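Local atomic coordinates of pyruvate kinase 1 (Trypanosoma brucei brucei, PDB entry 4KCV), a protein that catalyses the final step of glycolysis, transferring the phosphoryl group of phosphoenolpyruvate to ADP to give pyruvate and ATP. Residues A[298-303]-A[328-333]. Sequence-based numbering, arbitrary orientation.
With AKG (2-oxoglutaric acid), chain E.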
loop_
_atom_site.group_PDB
_atom_site.type_symbol
_atom_site.label_atom_id
_atom_site.label_comp_id
_atom_site.label_asym_id
_atom_site.label_seq_id
_atom_site.Cartn_x
_atom_site.Cartn_y
_atom_site.Cartn_z
ATOM N N GLN A 298 0.348 4.313 -36.970
ATOM C CA GLN A 298 1.735 4.801 -37.084
ATOM C C GLN A 298 2.676 4.233 -36.026
ATOM O O GLN A 298 3.743 4.806 -35.755
ATOM C CB GLN A 298 1.799 6.329 -37.077
ATOM C CG GLN A 298 1.081 7.020 -38.259
ATOM C CD GLN A 298 1.160 8.546 -38.154
ATOM O OE1 GLN A 298 1.014 9.110 -37.075
ATOM N NE2 GLN A 298 1.518 9.197 -39.250
ATOM N N MET A 299 2.338 3.070 -35.495
ATOM C CA MET A 299 3.149 2.480 -34.431
ATOM C C MET A 299 4.554 2.139 -34.903
ATOM O O MET A 299 5.522 2.301 -34.153
ATOM C CB MET A 299 2.451 1.248 -33.843
ATOM C CG MET A 299 1.054 1.562 -33.317
ATOM S SD MET A 299 0.507 0.400 -32.040
ATOM C CE MET A 299 1.488 1.016 -30.663
ATOM N N LEU A 300 4.672 1.679 -36.149
ATOM C CA LEU A 300 5.977 1.381 -36.732
ATOM C C LEU A 300 6.089 2.002 -38.126
ATOM O O LEU A 300 6.681 1.424 -39.019
ATOM C CB LEU A 300 6.230 -0.137 -36.774
ATOM C CG LEU A 300 6.419 -0.840 -35.407
ATOM C CD1 LEU A 300 6.450 -2.351 -35.573
ATOM C CD2 LEU A 300 7.685 -0.360 -34.702
ATOM N N GLU A 301 5.549 3.211 -38.266
ATOM C CA GLU A 301 5.319 3.838 -39.561
ATOM C C GLU A 301 6.522 3.788 -40.498
ATOM O O GLU A 301 6.379 3.507 -41.694
ATOM C CB GLU A 301 4.887 5.281 -39.375
ATOM C CG GLU A 301 4.696 6.018 -40.683
ATOM C CD GLU A 301 3.250 6.061 -41.097
ATOM O OE1 GLU A 301 2.761 7.185 -41.337
ATOM O OE2 GLU A 301 2.558 5.008 -41.004
ATOM N N SER A 302 7.695 4.133 -39.986
ATOM C CA SER A 302 8.842 4.312 -40.849
ATOM C C SER A 302 9.237 2.976 -41.517
ATOM O O SER A 302 9.909 2.974 -42.534
ATOM C CB SER A 302 10.026 4.871 -40.064
ATOM O OG SER A 302 10.575 3.878 -39.211
ATOM N N MET A 303 8.799 1.849 -40.955
ATOM C CA MET A 303 9.090 0.552 -41.584
ATOM C C MET A 303 8.250 0.293 -42.831
ATOM O O MET A 303 8.408 -0.748 -43.480
ATOM C CB MET A 303 8.940 -0.604 -40.593
ATOM C CG MET A 303 10.012 -0.613 -39.518
ATOM S SD MET A 303 10.225 -2.217 -38.713
ATOM C CE MET A 303 10.730 -3.224 -40.100
ATOM N N VAL A 328 -1.932 -4.554 -30.589
ATOM C CA VAL A 328 -1.448 -3.434 -31.344
ATOM C C VAL A 328 -1.659 -3.678 -32.831
ATOM O O VAL A 328 -1.840 -4.816 -33.268
ATOM C CB VAL A 328 0.040 -3.201 -31.065
ATOM C CG1 VAL A 328 0.213 -2.605 -29.658
ATOM C CG2 VAL A 328 0.808 -4.513 -31.200
ATOM N N MET A 329 -1.630 -2.606 -33.611
ATOM C CA MET A 329 -2.143 -2.670 -34.957
ATOM C C MET A 329 -1.158 -2.055 -35.935
ATOM O O MET A 329 -0.412 -1.109 -35.603
ATOM C CB MET A 329 -3.514 -1.987 -35.061
ATOM C CG MET A 329 -4.184 -2.146 -36.428
ATOM S SD MET A 329 -5.928 -1.674 -36.419
ATOM C CE MET A 329 -5.809 -0.111 -37.309
ATOM N N LEU A 330 -1.175 -2.589 -37.147
ATOM C CA LEU A 330 -0.409 -2.062 -38.233
ATOM C C LEU A 330 -1.387 -1.714 -39.365
ATOM O O LEU A 330 -2.374 -2.448 -39.605
ATOM C CB LEU A 330 0.623 -3.098 -38.683
ATOM C CG LEU A 330 1.688 -3.413 -37.614
ATOM C CD1 LEU A 330 2.461 -4.677 -37.962
ATOM C CD2 LEU A 330 2.635 -2.214 -37.458
ATOM N N SER A 331 -1.165 -0.563 -39.992
ATOM C CA SER A 331 -1.978 -0.130 -41.124
ATOM C C SER A 331 -1.148 -0.162 -42.404
ATOM O O SER A 331 -0.927 -1.233 -42.977
ATOM C CB SER A 331 -2.550 1.275 -40.873
ATOM O OG SER A 331 -3.498 1.223 -39.803
ATOM N N GLY A 332 -0.685 1.002 -42.847
ATOM C CA GLY A 332 0.083 1.083 -44.099
ATOM C C GLY A 332 1.339 0.205 -44.055
ATOM O O GLY A 332 1.779 -0.304 -45.085
ATOM N N GLU A 333 1.859 -0.046 -42.844
ATOM C CA GLU A 333 3.101 -0.827 -42.678
ATOM C C GLU A 333 2.970 -2.214 -43.341
ATOM O O GLU A 333 3.925 -2.727 -43.917
ATOM C CB GLU A 333 3.435 -1.003 -41.186
ATOM C CG GLU A 333 3.697 0.298 -40.425
ATOM C CD GLU A 333 2.484 0.778 -39.627
ATOM O OE1 GLU A 333 1.348 0.715 -40.142
ATOM O OE2 GLU A 333 2.675 1.256 -38.488
HETATM C C1 AKG E . -7.362 6.067 -37.234
HETATM O O1 AKG E . -6.300 5.942 -36.595
HETATM O O2 AKG E . -7.857 7.208 -37.380
HETATM C C2 AKG E . -8.098 4.818 -37.795
HETATM O O5 AKG E . -9.135 4.912 -38.480
HETATM C C3 AKG E . -7.360 3.479 -37.636
HETATM C C4 AKG E . -6.790 3.065 -39.005
HETATM C C5 AKG E . -5.523 3.882 -39.312
HETATM O O3 AKG E . -5.649 5.118 -39.455
HETATM O O4 AKG E . -4.463 3.246 -39.423
HETATM O O HOH W 1 0.178 3.141 -39.425
HETATM O O HOH W 2 0.544 1.124 -36.846
HETATM O O HOH W 3 6.604 -2.512 -44.530
#
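Glu333 reaches across to the turn that 298-303 makes and joins its backbone. With chi1 at -62°, CG is anti to the carbonyl carbon and lies by the carbonyl of Leu300; the bend at chi2 turns the carboxylate toward the backbone N-H groups. The anti lone pair of OE2 takes the N-H of Leu300 (N to OE2 3.1 Å, 157°). The other oxygen, OE1, accepts from Ser331 N at 2.8 Å, met on its syn side but well out of plane. Both oxygens also have a water. One lies between Glu333 OE1 and Gln298 N; the other links Glu333 OE2, Met299 N and Met329 O. The buried carboxylate is thus held from several directions. Glu301 OE2 stands 4.5 Å from Glu333 OE2.

Beside the carboxylate, Met299 crosses Val328 at about a right angle. Its SD lies 3.8 Å from Val328 CB, and the bend at chi3 (76°) brings CE alongside CG1. Leu300 CB meets Leu330 CD2 more loosely, at 4.2 Å. On the strand, Met329 sends its CE to 3.7 Å from C4 of the bound 2-oxoglutarate. The contact joins the loop after barrel strand 293-296 to the passage from strand 327-330 into helix 332-335, at the ligand-binding mouth of a TIM barrel.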